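PDB 3HAZ: proline dehydrogenase from Bradyrhizobium japonicum USDA 110, which probably oxidises proline to glutamate in two steps, pairing an FAD-dependent proline dehydrogenase with an NAD-dependent aldehyde dehydrogenase in one chain. Local coordinates for residues A19-R24 with K369-L374; R24-S29 with V492-A497; L374-C379 with F394-A399. One frame throughout, in Å; residues are numbered along the deposited sequence.

Contact 1 (A19-R24 with K369-L374). With FAD (flavin-adenine dinucleotide), chain C; SO4 (sulfate ion), chain F.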
# COMPACT_ATOMS: atom_id res chain seq x y z
N ALA A 19 23.16 9.40 -22.35
CA ALA A 19 23.48 7.97 -22.40
C ALA A 19 24.54 7.64 -23.44
O ALA A 19 25.48 6.90 -23.15
CB ALA A 19 22.21 7.17 -22.67
N GLU A 20 24.39 8.18 -24.64
CA GLU A 20 25.35 7.95 -25.71
C GLU A 20 26.73 8.50 -25.36
O GLU A 20 27.76 7.94 -25.75
CB GLU A 20 24.85 8.56 -27.02
CG GLU A 20 23.54 7.93 -27.50
CD GLU A 20 23.04 8.51 -28.81
OE1 GLU A 20 23.40 9.66 -29.13
OE2 GLU A 20 22.27 7.82 -29.51
N ILE A 21 26.77 9.61 -24.62
CA ILE A 21 28.04 10.16 -24.16
C ILE A 21 28.64 9.21 -23.13
O ILE A 21 29.82 8.87 -23.20
CB ILE A 21 27.88 11.59 -23.57
CG1 ILE A 21 27.52 12.58 -24.68
CG2 ILE A 21 29.17 12.03 -22.88
CD1 ILE A 21 27.24 13.98 -24.18
N ALA A 22 27.82 8.77 -22.18
CA ALA A 22 28.25 7.83 -21.16
C ALA A 22 28.75 6.52 -21.77
O ALA A 22 29.63 5.86 -21.22
CB ALA A 22 27.13 7.56 -20.17
N ALA A 23 28.19 6.13 -22.92
CA ALA A 23 28.59 4.89 -23.57
C ALA A 23 30.03 4.99 -24.07
O ALA A 23 30.69 3.97 -24.27
CB ALA A 23 27.63 4.55 -24.72
N ARG A 24 30.51 6.21 -24.27
CA ARG A 24 31.89 6.43 -24.68
C ARG A 24 32.80 6.62 -23.46
O ARG A 24 33.86 6.01 -23.36
CB ARG A 24 32.01 7.65 -25.60
CG ARG A 24 31.12 7.61 -26.84
CD ARG A 24 31.34 8.85 -27.71
NE ARG A 24 31.17 10.10 -26.97
CZ ARG A 24 32.17 10.87 -26.56
NH1 ARG A 24 33.43 10.53 -26.81
NH2 ARG A 24 31.92 11.99 -25.88
N LYS A 369 26.12 14.51 -11.15
CA LYS A 369 27.41 15.08 -10.78
C LYS A 369 28.56 14.18 -11.24
O LYS A 369 29.60 14.67 -11.71
CB LYS A 369 27.46 15.31 -9.27
CG LYS A 369 28.48 16.36 -8.80
CD LYS A 369 29.86 15.75 -8.61
CE LYS A 369 30.81 16.72 -7.92
NZ LYS A 369 32.10 16.07 -7.57
N ALA A 370 28.37 12.87 -11.13
CA ALA A 370 29.38 11.90 -11.54
C ALA A 370 29.69 11.98 -13.03
O ALA A 370 30.80 11.67 -13.45
CB ALA A 370 28.95 10.48 -11.17
N MET A 371 28.70 12.38 -13.83
CA MET A 371 28.92 12.56 -15.26
C MET A 371 29.80 13.79 -15.53
O MET A 371 30.63 13.79 -16.45
CB MET A 371 27.59 12.67 -16.02
CG MET A 371 26.87 11.34 -16.25
SD MET A 371 27.81 10.21 -17.31
CE MET A 371 27.66 10.95 -18.93
N THR A 372 29.63 14.83 -14.73
CA THR A 372 30.50 15.99 -14.85
C THR A 372 31.92 15.60 -14.48
O THR A 372 32.88 15.98 -15.15
CB THR A 372 30.03 17.17 -13.97
OG1 THR A 372 28.88 17.77 -14.56
CG2 THR A 372 31.13 18.22 -13.84
N ASP A 373 32.04 14.81 -13.41
CA ASP A 373 33.34 14.35 -12.94
C ASP A 373 34.02 13.47 -13.98
O ASP A 373 35.22 13.60 -14.22
CB ASP A 373 33.21 13.61 -11.60
CG ASP A 373 33.12 14.56 -10.42
OD1 ASP A 373 33.41 15.77 -10.59
OD2 ASP A 373 32.76 14.10 -9.32
N LEU A 374 33.25 12.58 -14.61
CA LEU A 374 33.76 11.76 -15.70
C LEU A 374 34.22 12.60 -16.89
O LEU A 374 35.29 12.37 -17.44
CB LEU A 374 32.68 10.79 -16.20
CG LEU A 374 32.53 9.43 -15.51
CD1 LEU A 374 31.50 8.62 -16.26
CD2 LEU A 374 33.86 8.70 -15.46
PA FAD C . 33.28 19.45 -7.05
O1A FAD C . 32.52 19.37 -5.61
O2A FAD C . 34.03 18.23 -7.36
O5B FAD C . 32.17 19.66 -8.22
C5B FAD C . 31.25 20.70 -8.06
C4B FAD C . 30.49 20.92 -9.38
O4B FAD C . 30.04 19.72 -10.21
C3B FAD C . 29.78 22.07 -9.78
O3B FAD C . 30.36 23.34 -9.56
C2B FAD C . 29.19 21.69 -11.11
O2B FAD C . 29.83 22.20 -12.27
C1B FAD C . 29.03 20.21 -11.07
N9A FAD C . 27.77 19.67 -10.60
C8A FAD C . 27.20 19.78 -9.34
N7A FAD C . 26.03 19.07 -9.35
C5A FAD C . 25.88 18.51 -10.64
C6A FAD C . 24.82 17.64 -11.25
N6A FAD C . 23.65 17.23 -10.48
N1A FAD C . 24.93 17.23 -12.50
C2A FAD C . 26.05 17.61 -13.27
N3A FAD C . 27.07 18.44 -12.68
C4A FAD C . 26.95 18.86 -11.38
N1 FAD C . 33.26 27.95 -13.73
C2 FAD C . 32.67 28.50 -14.85
O2 FAD C . 31.41 28.09 -15.23
N3 FAD C . 33.35 29.53 -15.58
C4 FAD C . 34.58 29.96 -15.17
O4 FAD C . 35.27 30.92 -15.92
C4X FAD C . 35.20 29.39 -14.01
N5 FAD C . 36.55 29.84 -13.56
C5X FAD C . 37.14 29.26 -12.41
C6 FAD C . 38.46 29.72 -11.96
C7 FAD C . 39.05 29.14 -10.82
C7M FAD C . 40.41 29.64 -10.35
C8 FAD C . 38.35 28.07 -10.07
C8M FAD C . 38.96 27.42 -8.82
C9 FAD C . 37.08 27.64 -10.50
C9A FAD C . 36.46 28.24 -11.69
N10 FAD C . 35.14 27.80 -12.14
C10 FAD C . 34.54 28.39 -13.32
C1' FAD C . 34.45 26.61 -11.54
C2' FAD C . 33.45 26.91 -10.39
O2' FAD C . 33.67 28.23 -9.89
C3' FAD C . 33.60 25.83 -9.30
O3' FAD C . 34.77 26.08 -8.52
C4' FAD C . 33.69 24.38 -9.90
O4' FAD C . 32.76 24.03 -10.87
C5' FAD C . 33.80 23.30 -8.79
O5' FAD C . 34.42 22.11 -9.24
P FAD C . 35.28 21.22 -8.13
O1P FAD C . 36.02 19.94 -8.90
O2P FAD C . 36.24 22.09 -7.45
O3P FAD C . 34.22 20.77 -6.97
S SO4 F . 25.57 11.18 -8.51
O1 SO4 F . 25.81 9.75 -8.33
O2 SO4 F . 24.22 11.41 -9.04
O3 SO4 F . 25.69 11.85 -7.22
O4 SO4 F . 26.55 11.71 -9.45

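Contact 2 (R24-S29 with V492-A497)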
# COMPACT_ATOMS: atom_id res chain seq x y z
N ARG A 24 30.51 6.21 -24.27
CA ARG A 24 31.89 6.43 -24.68
C ARG A 24 32.80 6.62 -23.46
O ARG A 24 33.86 6.01 -23.36
CB ARG A 24 32.01 7.65 -25.60
CG ARG A 24 31.12 7.61 -26.84
CD ARG A 24 31.34 8.85 -27.71
NE ARG A 24 31.17 10.10 -26.97
CZ ARG A 24 32.17 10.87 -26.56
NH1 ARG A 24 33.43 10.53 -26.81
NH2 ARG A 24 31.92 11.99 -25.88
N LEU A 25 32.36 7.47 -22.53
CA LEU A 25 33.19 7.86 -21.39
C LEU A 25 33.44 6.75 -20.37
O LEU A 25 34.51 6.70 -19.76
CB LEU A 25 32.59 9.07 -20.66
CG LEU A 25 32.30 10.33 -21.47
CD1 LEU A 25 31.71 11.40 -20.56
CD2 LEU A 25 33.56 10.85 -22.18
N LEU A 26 32.46 5.87 -20.18
CA LEU A 26 32.59 4.82 -19.17
C LEU A 26 33.72 3.82 -19.45
O LEU A 26 34.55 3.56 -18.59
CB LEU A 26 31.26 4.10 -18.94
CG LEU A 26 30.20 4.85 -18.13
CD1 LEU A 26 28.87 4.10 -18.14
CD2 LEU A 26 30.66 5.07 -16.70
N PRO A 27 33.75 3.26 -20.67
CA PRO A 27 34.85 2.32 -20.94
C PRO A 27 36.20 3.01 -20.94
O PRO A 27 37.16 2.48 -20.39
CB PRO A 27 34.52 1.79 -22.35
CG PRO A 27 33.05 2.04 -22.52
CD PRO A 27 32.76 3.30 -21.76
N ALA A 28 36.27 4.20 -21.53
CA ALA A 28 37.54 4.92 -21.65
C ALA A 28 38.11 5.36 -20.30
O ALA A 28 39.30 5.66 -20.19
CB ALA A 28 37.38 6.13 -22.57
N SER A 29 37.27 5.38 -19.27
CA SER A 29 37.70 5.84 -17.95
C SER A 29 38.52 4.78 -17.22
O SER A 29 39.15 5.07 -16.21
CB SER A 29 36.49 6.22 -17.08
OG SER A 29 35.83 5.06 -16.60
N VAL A 492 27.76 3.51 -13.32
CA VAL A 492 27.66 2.08 -13.66
C VAL A 492 27.18 1.77 -15.09
O VAL A 492 27.83 1.01 -15.81
CB VAL A 492 26.87 1.25 -12.61
CG1 VAL A 492 27.18 1.72 -11.19
CG2 VAL A 492 25.37 1.29 -12.88
N ARG A 493 26.06 2.36 -15.50
CA ARG A 493 25.45 2.04 -16.78
C ARG A 493 25.09 3.30 -17.57
O ARG A 493 24.54 4.24 -17.01
CB ARG A 493 24.20 1.18 -16.57
CG ARG A 493 23.12 1.36 -17.64
CD ARG A 493 23.41 0.57 -18.92
NE ARG A 493 22.58 1.00 -20.04
CZ ARG A 493 22.75 0.59 -21.29
NH1 ARG A 493 23.73 -0.25 -21.59
NH2 ARG A 493 21.94 1.02 -22.25
N PRO A 494 25.40 3.31 -18.87
CA PRO A 494 25.12 4.43 -19.77
C PRO A 494 23.71 4.99 -19.61
O PRO A 494 23.54 6.20 -19.49
CB PRO A 494 25.29 3.81 -21.16
CG PRO A 494 26.32 2.76 -20.96
CD PRO A 494 26.13 2.23 -19.55
N GLN A 495 22.71 4.11 -19.61
CA GLN A 495 21.31 4.54 -19.53
C GLN A 495 20.99 5.22 -18.20
O GLN A 495 19.94 5.84 -18.04
CB GLN A 495 20.36 3.36 -19.76
CG GLN A 495 20.08 2.51 -18.53
CD GLN A 495 19.29 1.25 -18.85
OE1 GLN A 495 19.10 0.90 -20.02
NE2 GLN A 495 18.84 0.55 -17.81
N ALA A 496 21.91 5.11 -17.24
CA ALA A 496 21.75 5.76 -15.94
C ALA A 496 22.43 7.13 -15.90
O ALA A 496 22.55 7.75 -14.85
CB ALA A 496 22.29 4.87 -14.83
N ALA A 497 22.87 7.61 -17.06
CA ALA A 497 23.65 8.84 -17.12
C ALA A 497 22.87 10.06 -16.63
O ALA A 497 23.33 10.80 -15.76
CB ALA A 497 24.18 9.07 -18.54

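Contact 3 (L374-C379 with F394-A399). With FAD (flavin-adenine dinucleotide), chain C.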
# COMPACT_ATOMS: atom_id res chain seq x y z
N LEU A 374 33.25 12.58 -14.61
CA LEU A 374 33.76 11.76 -15.70
C LEU A 374 34.22 12.60 -16.89
O LEU A 374 35.29 12.37 -17.44
CB LEU A 374 32.68 10.79 -16.20
CG LEU A 374 32.53 9.43 -15.51
CD1 LEU A 374 31.50 8.62 -16.26
CD2 LEU A 374 33.86 8.70 -15.46
N ASN A 375 33.38 13.55 -17.30
CA ASN A 375 33.73 14.36 -18.46
C ASN A 375 34.94 15.25 -18.18
O ASN A 375 35.73 15.54 -19.08
CB ASN A 375 32.54 15.20 -18.93
CG ASN A 375 32.65 15.59 -20.40
OD1 ASN A 375 32.90 14.74 -21.25
ND2 ASN A 375 32.49 16.88 -20.69
N TYR A 376 35.09 15.68 -16.93
CA TYR A 376 36.23 16.52 -16.57
C TYR A 376 37.54 15.75 -16.74
O TYR A 376 38.50 16.26 -17.33
CB TYR A 376 36.11 17.03 -15.13
CG TYR A 376 37.18 18.03 -14.74
CD1 TYR A 376 36.91 19.40 -14.71
CD2 TYR A 376 38.47 17.61 -14.41
CE1 TYR A 376 37.90 20.33 -14.35
CE2 TYR A 376 39.46 18.52 -14.06
CZ TYR A 376 39.17 19.87 -14.02
OH TYR A 376 40.16 20.77 -13.67
N VAL A 377 37.59 14.52 -16.24
CA VAL A 377 38.80 13.71 -16.37
C VAL A 377 39.07 13.39 -17.84
O VAL A 377 40.20 13.45 -18.31
CB VAL A 377 38.75 12.45 -15.50
CG1 VAL A 377 39.83 11.45 -15.93
CG2 VAL A 377 38.89 12.83 -14.03
N ALA A 378 38.01 13.06 -18.58
CA ALA A 378 38.14 12.82 -20.01
C ALA A 378 38.69 14.05 -20.75
O ALA A 378 39.56 13.92 -21.61
CB ALA A 378 36.80 12.39 -20.61
N CYS A 379 38.20 15.23 -20.40
CA CYS A 379 38.67 16.47 -21.01
C CYS A 379 40.10 16.79 -20.59
O CYS A 379 40.88 17.35 -21.38
CB CYS A 379 37.74 17.64 -20.66
SG CYS A 379 36.14 17.61 -21.53
N PHE A 394 44.13 23.16 -14.56
CA PHE A 394 43.00 22.42 -14.02
C PHE A 394 42.55 23.07 -12.72
O PHE A 394 43.18 22.90 -11.68
CB PHE A 394 43.38 20.95 -13.81
CG PHE A 394 43.90 20.30 -15.07
CD1 PHE A 394 43.03 19.96 -16.10
CD2 PHE A 394 45.25 20.04 -15.23
CE1 PHE A 394 43.51 19.38 -17.26
CE2 PHE A 394 45.73 19.46 -16.38
CZ PHE A 394 44.86 19.12 -17.41
N ALA A 395 41.48 23.85 -12.81
CA ALA A 395 40.92 24.52 -11.66
C ALA A 395 39.91 23.60 -10.99
O ALA A 395 38.88 23.26 -11.58
CB ALA A 395 40.26 25.84 -12.08
N THR A 396 40.21 23.18 -9.77
CA THR A 396 39.33 22.29 -9.02
C THR A 396 39.80 22.23 -7.58
O THR A 396 41.00 22.34 -7.30
CB THR A 396 39.34 20.86 -9.61
OG1 THR A 396 38.61 19.98 -8.74
CG2 THR A 396 40.76 20.34 -9.75
N HIS A 397 38.87 22.05 -6.65
CA HIS A 397 39.25 21.83 -5.25
C HIS A 397 38.90 20.41 -4.81
O HIS A 397 38.83 20.11 -3.62
CB HIS A 397 38.59 22.86 -4.34
CG HIS A 397 38.74 24.28 -4.81
ND1 HIS A 397 37.67 25.04 -5.24
CD2 HIS A 397 39.83 25.07 -4.92
CE1 HIS A 397 38.10 26.24 -5.59
NE2 HIS A 397 39.41 26.28 -5.41
N ASN A 398 38.69 19.53 -5.79
CA ASN A 398 38.33 18.14 -5.52
C ASN A 398 39.59 17.27 -5.48
O ASN A 398 40.30 17.17 -6.47
CB ASN A 398 37.35 17.67 -6.59
CG ASN A 398 36.94 16.21 -6.42
OD1 ASN A 398 37.76 15.35 -6.10
ND2 ASN A 398 35.66 15.93 -6.65
N ALA A 399 39.86 16.64 -4.33
CA ALA A 399 41.09 15.84 -4.13
C ALA A 399 41.21 14.64 -5.07
O ALA A 399 42.30 14.30 -5.53
CB ALA A 399 41.20 15.38 -2.68
PA FAD C . 33.28 19.45 -7.05
O1A FAD C . 32.52 19.37 -5.61
O2A FAD C . 34.03 18.23 -7.36
O5B FAD C . 32.17 19.66 -8.22
C5B FAD C . 31.25 20.70 -8.06
C4B FAD C . 30.49 20.92 -9.38
O4B FAD C . 30.04 19.72 -10.21
C3B FAD C . 29.78 22.07 -9.78
O3B FAD C . 30.36 23.34 -9.56
C2B FAD C . 29.19 21.69 -11.11
O2B FAD C . 29.83 22.20 -12.27
C1B FAD C . 29.03 20.21 -11.07
N9A FAD C . 27.77 19.67 -10.60
C8A FAD C . 27.20 19.78 -9.34
N7A FAD C . 26.03 19.07 -9.35
C5A FAD C . 25.88 18.51 -10.64
C6A FAD C . 24.82 17.64 -11.25
N6A FAD C . 23.65 17.23 -10.48
N1A FAD C . 24.93 17.23 -12.50
C2A FAD C . 26.05 17.61 -13.27
N3A FAD C . 27.07 18.44 -12.68
C4A FAD C . 26.95 18.86 -11.38
N1 FAD C . 33.26 27.95 -13.73
C2 FAD C . 32.67 28.50 -14.85
O2 FAD C . 31.41 28.09 -15.23
N3 FAD C . 33.35 29.53 -15.58
C4 FAD C . 34.58 29.96 -15.17
O4 FAD C . 35.27 30.92 -15.92
C4X FAD C . 35.20 29.39 -14.01
N5 FAD C . 36.55 29.84 -13.56
C5X FAD C . 37.14 29.26 -12.41
C6 FAD C . 38.46 29.72 -11.96
C7 FAD C . 39.05 29.14 -10.82
C7M FAD C . 40.41 29.64 -10.35
C8 FAD C . 38.35 28.07 -10.07
C8M FAD C . 38.96 27.42 -8.82
C9 FAD C . 37.08 27.64 -10.50
C9A FAD C . 36.46 28.24 -11.69
N10 FAD C . 35.14 27.80 -12.14
C10 FAD C . 34.54 28.39 -13.32
C1' FAD C . 34.45 26.61 -11.54
C2' FAD C . 33.45 26.91 -10.39
O2' FAD C . 33.67 28.23 -9.89
C3' FAD C . 33.60 25.83 -9.30
O3' FAD C . 34.77 26.08 -8.52
C4' FAD C . 33.69 24.38 -9.90
O4' FAD C . 32.76 24.03 -10.87
C5' FAD C . 33.80 23.30 -8.79
O5' FAD C . 34.42 22.11 -9.24
P FAD C . 35.28 21.22 -8.13
O1P FAD C . 36.02 19.94 -8.90
O2P FAD C . 36.24 22.09 -7.45
O3P FAD C . 34.22 20.77 -6.97

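Contact 1 (A19-R24 with K369-L374)
The ammonium nitrogen of K369 is gripped by two anions: NZ lies 2.7 Å from OD2 of D373, one helical turn on, and donates to the phosphate oxygen O2A of FAD at 2.9 Å. D373 meets it with the syn lone pair of OD2 and forms a second salt bridge to K344 through OD1. CG of K369 stands anti to the backbone N (chi1 -157°) and the chain bends at chi2, which sets CG 3.7 Å from C8A of the adenine while NZ carries on to the phosphate. Further round the helix, OG1 of T372 donates to adenine N3A at 2.7 Å. A sulfate, probably from the crystallisation liquor, takes the N-H of A370 at this helix's start. Exchanging K369 for a methionine would probably leave O2A short of a donor and D373 OD2 without its positive mate.

M371 turns instead to helix 18-28. Bends at chi2 and chi3 curl its thioether toward that helix, and the methyl CE lands 3.6 Å from CB of A22, with CG2 of I21 more distant at 4.4 Å. The alanine's small side chain lets the methyl come close. The same turn of helix 369-384 thus serves the cofactor with charge and hydroxyl, while the buried join between 19-24 and 369-374 is apolar, with no polar bond to fix its direction.

Contact 2 (R24-S29 with V492-A497)
L26 makes this contact almost by itself: its CD1 methyl sits 3.6 Å from CD of P494, and equally near the proline nitrogen. The same methyl touches backbone on the way into the proline, with the carbonyl carbon of R493 at 3.9 Å and the carbonyl oxygen of V492 at 4.0 Å. What puts it there is an extended leucine, with CG beside its own backbone N and anti to the carbonyl carbon (chi1 -76°), and with chi2 in the straight setting. The leucine's branch and the proline ring cross obliquely, and CD1 alone of the leucine's methyls does the touching. The other methyl, CD2, turns to L374 of helix 369-384, and the side chain also packs on A488 and I491.

The partner segment follows helix 487-491. V492 leaves the helical conformation with a positive phi of 61°, and the chain then coils into a short 3-10 turn over 494-496, in which N of A496 bonds to O of R493 at 2.8 Å and N of A497 to O of P494 at 2.9 Å. R493 sends its CB away from L26 and curls its chain back along its own segment, bringing one face of the guanidinium over CB of P494, 4.0 Å above the plane, while CB of Q495 lies at its edge.

On the leucine's side, P27 has no N-H to give the preceding turn, and helix 18-28 kinks there. Just past the kink, OG of S29 donates to O of L26 at 2.8 Å, tilted 25° from the carbonyl plane. At the end of the 3-10 turn, the carbonyl of A496 is bound by R368, and A497 packs against D18 and A22.

Contact 3 (L374-C379 with F394-A399)
A first torsion with CG anti to the backbone N (chi1 -173°) swings the Y376 ring off its helix toward the strand, where OH comes 3.2 Å from CB of F394. That oxygen lies in the plane of the F394 ring, at its edge. The hydroxyl also lies 4.0 Å from CG2 of T396, but its hydrogen bond goes to the carbonyl of L342, which satisfies it inside this buried cluster.

T396 has its methyl in the crowded position and its hydroxyl anti to N (chi1 172°). OG1 therefore faces the cofactor, donating to O1P of FAD at 2.6 Å while accepting the N-H of N398 at 3.0 Å, an ST turn. H397 gives its backbone N to O2P at 2.7 Å in an almost straight bond (177°), and ND2 of N398 reaches O2A at 2.9 Å. OD1 of N398 meanwhile caps helix 399-409 through T401 N. Three consecutive residues thus hold the pyrophosphate, and A395 CB rests 3.6 Å from C8 of the isoalloxazine.

In the TIM-barrel proline dehydrogenase fold, Y376 joins helix 369-384 to the end of the next strand, 390-395. Strand 338-343 lies parallel beside that strand and contributes L342, while helix 399-409 meets Y376 through T401 and F394 through V405.

How the contacts relate
Contacts 1 and 2 lie about 6 Å apart between centres and share helix 18-28, with R24 in both; contact 3 is about 13 Å from contact 1 and about 17 Å from contact 2, centre to centre, and has helix 369-384, including L374, in common with contact 1. Along the chain contact 1 closes before contact 3 opens, contacts 1 and 2 cross, and contact 3 nests inside the loop that contact 2 closes. Helix 369-384 links the group, its L374 also packing on L26 of contact 2. Contacts 1 and 3 both reach FAD, whereas contact 2 joins the N-terminal helix to the loop after helix 487-491 at the surface, away from the annotated sites.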